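Local coordinates for tRNA threonylcarbamoyladenosine biosynthesis protein TsaB (Pseudomonas aeruginosa, PDB 5BR9) that probably takes part in making the threonylcarbamoyladenosine (t6A) modification of tRNA, as a TsaB-type member of the KAE1/TsaD family, at residues M9-L13 and A25-G30; A32-Y36 and L54-A58. One frame throughout, in Å; residues are numbered along the deposited sequence.

In the fold
Both contacts involve the N-terminal mixed five-stranded sheet, whose strand order is 31-38, 21-28, 12-16, 67-71 and 98-101. Contact 1 lies within it and pairs the first two strands of the chain as a beta hairpin. Contact 2 follows in sequence and packs helix 43-58 on the next strand, 31-38, at the edge of the sheet within this chain. Their centres are about 10 Å apart. Strands 21-28 and 31-38 are neighbours, and Leu26 N probably hydrogen-bonds Leu33 O. Leu54 touches side chains of both. The 3-2-1-4-5 order is that of the actin-like ATPase (ASKHA) fold, here shared with the second sheet of the chain.

Contact 1 (M9-L13 and A25-G30); sequences MSTLL and ALLHEG
The open end of the beta hairpin formed by strands 12-16 and 21-28 is joined here, in the N-terminal mixed sheet. Leu12 and Leu27 are an antiparallel hydrogen-bonded pair. Leu27 N donates to Leu12 O at 2.8 Å, almost straight and in the carbonyl plane. The return bond, Leu12 N to Leu27 O, is 3.1 Å and more bent, at 146°. Leu27 O also receives a CA-H...O contact from Thr11 CA at 3.2 Å. Leu13 and Leu26 form the next, non-hydrogen-bonded pair. Their CD1 methyls meet loosely, 4.3 Å apart. Leu26 CD1 also lies against Leu12 O. Leu12 and Leu27 are on the face packed by Leu200 of helix 196-208. Leu13 and Leu26 are on the face packed by Val51, Leu54 and Ala58 of helix 43-58.

Toward the N-terminal end, before Leu12, the backbones are bridged by water. One water donates to Ser10 O and accepts from Gly30 N. Another accepts from Glu29 N at 2.9 Å and hydrogen-bonds Thr11 OG1 at 2.8 Å. It also makes a weak bond to Met9 O. Thr11 and His28 lie side by side and point the same way. Thr11 OG1 sits at the edge of the His28 ring, 3.4 Å from CD2. Thr11 OG1 is anti to the carbonyl carbon (chi1 -60°), which places it beside both the water and the ring. Met9 bends at chi3 (-71°) and crosses the Glu29 side chain at about a right angle. Its CE methyl rests on Glu29 CG at 3.6 Å, although Glu29 is poorly ordered. Asp66, ahead of strand 67-71, hydrogen-bonds Thr11 N from outside the hairpin. The arrangement is that of the first hairpin in an actin-like ATPase (ASKHA) sheet.

Contact 2 (A32-Y36 and L54-A58); sequences ALSHY and LLDEA
His35 reaches from strand 31-38, outermost of its sheet within this chain, to Glu57 near the end of helix 43-58, in a strand-helix packing of the actin-like ATPase (ASKHA) fold. The axes of the two segments pass 9.4 Å apart, and their directions differ by 141°. His35 CB points toward the helix. CG is anti to the carbonyl carbon (chi1 -73°), a rotation that carries the CD2-NE2 edge of the ring toward Leu54 and Glu57. At this edge, CD2 lies 3.5 Å from Leu54 CD1. At the far end, His35 NE2 donates a hydrogen bond to Glu57 OE1. Its 2.5 Å is unusually short and the length is doubtful, since His35 has a second conformer. The glutamate chain is extended beyond CG and comes from the opposite direction. OE1 accepts through its syn lone pair and is close to the ring plane. The carboxylate itself is turned 32° from that plane.

Next to this polar pair, Leu33 and Leu54 slide past each other in opposite directions. Leu54 CD1 touches both Leu33 and His35, while its other methyl, CD2, packs on Leu26 of the neighbouring strand 21-28. Leu33 CD2 lies between two apolar groups of the helix, 3.7 Å from Leu54 CD1 and 4.0 Å from Ala58 CB.

Contact 1 (M9-L13 and A25-G30)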
loop_
_atom_site.group_PDB
_atom_site.type_symbol
_atom_site.label_atom_id
_atom_site.label_comp_id
_atom_site.label_asym_id
_atom_site.label_seq_id
_atom_site.Cartn_x
_atom_site.Cartn_y
_atom_site.Cartn_z
ATOM N N MET A 9 10.118 -22.594 19.226
ATOM C CA MET A 9 10.888 -21.587 18.508
ATOM C C MET A 9 10.047 -20.843 17.480
ATOM O O MET A 9 9.247 -21.445 16.778
ATOM C CB MET A 9 12.111 -22.218 17.861
ATOM C CG MET A 9 13.161 -22.552 18.920
ATOM S SD MET A 9 14.814 -22.824 18.271
ATOM C CE MET A 9 14.596 -24.397 17.437
ATOM N N SER A 10 10.231 -19.523 17.409
ATOM C CA SER A 10 9.380 -18.677 16.586
ATOM C C SER A 10 9.848 -18.578 15.148
ATOM O O SER A 10 11.040 -18.571 14.861
ATOM C CB SER A 10 9.309 -17.262 17.167
ATOM O OG SER A 10 8.636 -17.242 18.409
ATOM N N THR A 11 8.892 -18.450 14.245
ATOM C CA THR A 11 9.228 -18.195 12.863
ATOM C C THR A 11 8.707 -16.805 12.522
ATOM O O THR A 11 7.515 -16.553 12.598
ATOM C CB THR A 11 8.651 -19.278 11.929
ATOM O OG1 THR A 11 9.195 -20.551 12.304
ATOM C CG2 THR A 11 9.036 -19.013 10.490
ATOM N N LEU A 12 9.619 -15.896 12.205
ATOM C CA LEU A 12 9.274 -14.494 11.930
ATOM C C LEU A 12 9.742 -14.049 10.559
ATOM O O LEU A 12 10.879 -14.308 10.165
ATOM C CB LEU A 12 9.881 -13.552 12.986
ATOM C CG LEU A 12 9.472 -13.729 14.443
ATOM C CD1 LEU A 12 10.244 -12.748 15.341
ATOM C CD2 LEU A 12 7.940 -13.569 14.615
ATOM N N LEU A 13 8.871 -13.324 9.869
ATOM C CA LEU A 13 9.176 -12.760 8.555
ATOM C C LEU A 13 9.327 -11.241 8.704
ATOM O O LEU A 13 8.507 -10.579 9.361
ATOM C CB LEU A 13 8.055 -13.107 7.540
ATOM C CG LEU A 13 8.197 -12.612 6.098
ATOM C CD1 LEU A 13 9.416 -13.267 5.435
ATOM C CD2 LEU A 13 6.923 -12.870 5.279
ATOM N N ALA A 25 13.864 -10.718 5.505
ATOM C CA ALA A 25 14.639 -11.558 6.397
ATOM C C ALA A 25 13.703 -12.546 7.051
ATOM O O ALA A 25 12.488 -12.320 7.130
ATOM C CB ALA A 25 15.393 -10.717 7.436
ATOM N N LEU A 26 14.265 -13.668 7.473
ATOM C CA LEU A 26 13.478 -14.743 8.032
ATOM C C LEU A 26 14.195 -15.346 9.209
ATOM O O LEU A 26 15.398 -15.646 9.124
ATOM C CB LEU A 26 13.215 -15.801 6.967
ATOM C CG LEU A 26 12.425 -17.009 7.451
ATOM C CD1 LEU A 26 10.989 -16.605 7.692
ATOM C CD2 LEU A 26 12.486 -18.101 6.417
ATOM N N LEU A 27 13.453 -15.520 10.302
ATOM C CA LEU A 27 13.943 -16.246 11.471
ATOM C C LEU A 27 13.225 -17.575 11.477
ATOM O O LEU A 27 11.995 -17.621 11.348
ATOM C CB LEU A 27 13.695 -15.499 12.791
ATOM C CG LEU A 27 14.023 -16.279 14.077
ATOM C CD1 LEU A 27 15.528 -16.445 14.263
ATOM C CD2 LEU A 27 13.403 -15.648 15.333
ATOM N N HIS A 28 14.004 -18.650 11.576
ATOM C CA HIS A 28 13.459 -19.992 11.595
ATOM C C HIS A 28 14.412 -20.894 12.378
ATOM O O HIS A 28 15.613 -20.881 12.121
ATOM C CB HIS A 28 13.246 -20.524 10.173
ATOM C CG HIS A 28 12.661 -21.901 10.130
ATOM N ND1 HIS A 28 13.393 -23.019 9.782
ATOM C CD2 HIS A 28 11.408 -22.343 10.415
ATOM C CE1 HIS A 28 12.617 -24.088 9.844
ATOM N NE2 HIS A 28 11.409 -23.705 10.224
ATOM N N GLU A 29 13.876 -21.639 13.343
ATOM C CA GLU A 29 14.682 -22.534 14.181
ATOM C C GLU A 29 15.931 -21.857 14.765
ATOM O O GLU A 29 16.976 -22.483 14.880
ATOM C CB GLU A 29 15.108 -23.765 13.377
ATOM C CG GLU A 29 14.548 -25.076 13.877
ATOM C CD GLU A 29 13.206 -25.400 13.270
ATOM O OE1 GLU A 29 12.185 -24.904 13.796
ATOM O OE2 GLU A 29 13.173 -26.147 12.263
ATOM N N GLY A 30 15.824 -20.572 15.103
ATOM C CA GLY A 30 16.939 -19.833 15.671
ATOM C C GLY A 30 18.000 -19.397 14.676
ATOM O O GLY A 30 19.080 -18.956 15.069
HETATM O O HOH W 1 11.069 -21.746 14.082
HETATM O O HOH W 2 13.474 -19.285 15.880
#

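Contact 2 (A32-Y36 and L54-A58)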
loop_
_atom_site.group_PDB
_atom_site.type_symbol
_atom_site.label_atom_id
_atom_site.label_comp_id
_atom_site.label_asym_id
_atom_site.label_seq_id
_atom_site.Cartn_x
_atom_site.Cartn_y
_atom_site.Cartn_z
ATOM N N ALA A 32 18.878 -16.921 11.292
ATOM C CA ALA A 32 18.431 -15.752 10.542
ATOM C C ALA A 32 18.926 -15.871 9.104
ATOM O O ALA A 32 20.034 -16.342 8.855
ATOM C CB ALA A 32 18.925 -14.443 11.200
ATOM N N LEU A 33 18.074 -15.488 8.162
ATOM C CA LEU A 33 18.406 -15.508 6.741
ATOM C C LEU A 33 17.882 -14.205 6.123
ATOM O O LEU A 33 16.755 -13.804 6.409
ATOM C CB LEU A 33 17.781 -16.727 6.070
ATOM C CG LEU A 33 18.262 -17.026 4.661
ATOM C CD1 LEU A 33 19.694 -17.527 4.716
ATOM C CD2 LEU A 33 17.356 -18.033 3.991
ATOM N N SER A 34 18.679 -13.521 5.309
ATOM C CA SER A 34 18.210 -12.260 4.736
ATOM C C SER A 34 18.695 -12.053 3.317
ATOM O O SER A 34 19.660 -12.684 2.884
ATOM C CB SER A 34 18.639 -11.057 5.597
ATOM O OG SER A 34 20.048 -10.877 5.593
ATOM N N HIS A 35 17.994 -11.173 2.604
ATOM C CA HIS A 35 18.436 -10.739 1.287
ATOM C C HIS A 35 18.110 -9.261 1.097
ATOM O O HIS A 35 17.102 -8.751 1.591
ATOM C CB HIS A 35 17.816 -11.605 0.187
ATOM C CG HIS A 35 18.409 -12.985 0.109
ATOM N ND1 HIS A 35 19.667 -13.228 -0.399
ATOM C CD2 HIS A 35 17.922 -14.187 0.499
ATOM C CE1 HIS A 35 19.926 -14.522 -0.328
ATOM N NE2 HIS A 35 18.885 -15.124 0.219
ATOM N N TYR A 36 19.004 -8.579 0.394
ATOM C CA TYR A 36 19.014 -7.127 0.333
ATOM C C TYR A 36 19.354 -6.672 -1.095
ATOM O O TYR A 36 20.330 -7.132 -1.678
ATOM C CB TYR A 36 20.034 -6.620 1.370
ATOM C CG TYR A 36 20.280 -5.128 1.512
ATOM C CD1 TYR A 36 19.721 -4.409 2.571
ATOM C CD2 TYR A 36 21.136 -4.455 0.644
ATOM C CE1 TYR A 36 19.974 -3.045 2.737
ATOM C CE2 TYR A 36 21.390 -3.087 0.799
ATOM C CZ TYR A 36 20.811 -2.387 1.846
ATOM O OH TYR A 36 21.074 -1.039 2.002
ATOM N N LEU A 54 13.075 -16.159 -0.580
ATOM C CA LEU A 54 13.636 -16.326 0.753
ATOM C C LEU A 54 13.002 -17.542 1.435
ATOM O O LEU A 54 13.699 -18.416 1.966
ATOM C CB LEU A 54 13.410 -15.074 1.594
ATOM C CG LEU A 54 14.009 -15.092 3.005
ATOM C CD1 LEU A 54 15.521 -15.034 2.940
ATOM C CD2 LEU A 54 13.479 -13.941 3.849
ATOM N N LEU A 55 11.677 -17.592 1.411
ATOM C CA LEU A 55 10.962 -18.719 1.990
ATOM C C LEU A 55 11.381 -19.995 1.281
ATOM O O LEU A 55 11.653 -21.006 1.922
ATOM C CB LEU A 55 9.455 -18.536 1.881
ATOM C CG LEU A 55 8.829 -17.436 2.725
ATOM C CD1 LEU A 55 7.373 -17.330 2.323
ATOM C CD2 LEU A 55 8.949 -17.765 4.193
ATOM N N ASP A 56 11.490 -19.936 -0.038
ATOM C CA ASP A 56 11.848 -21.140 -0.787
ATOM C C ASP A 56 13.276 -21.593 -0.499
ATOM O O ASP A 56 13.525 -22.784 -0.379
ATOM C CB ASP A 56 11.642 -20.923 -2.288
ATOM C CG ASP A 56 10.172 -20.982 -2.684
ATOM O OD1 ASP A 56 9.300 -21.116 -1.779
ATOM O OD2 ASP A 56 9.892 -20.910 -3.900
ATOM N N GLU A 57 14.200 -20.648 -0.351
ATOM C CA GLU A 57 15.594 -20.983 -0.058
ATOM C C GLU A 57 15.734 -21.657 1.311
ATOM O O GLU A 57 16.563 -22.547 1.494
ATOM C CB GLU A 57 16.469 -19.728 -0.116
ATOM C CG GLU A 57 17.920 -19.937 0.341
ATOM C CD GLU A 57 18.733 -18.640 0.392
ATOM O OE1 GLU A 57 18.145 -17.540 0.256
ATOM O OE2 GLU A 57 19.969 -18.725 0.573
ATOM N N ALA A 58 14.907 -21.234 2.258
ATOM C CA ALA A 58 14.930 -21.746 3.625
ATOM C C ALA A 58 14.136 -23.043 3.764
ATOM O O ALA A 58 14.242 -23.728 4.769
ATOM C CB ALA A 58 14.388 -20.689 4.593
#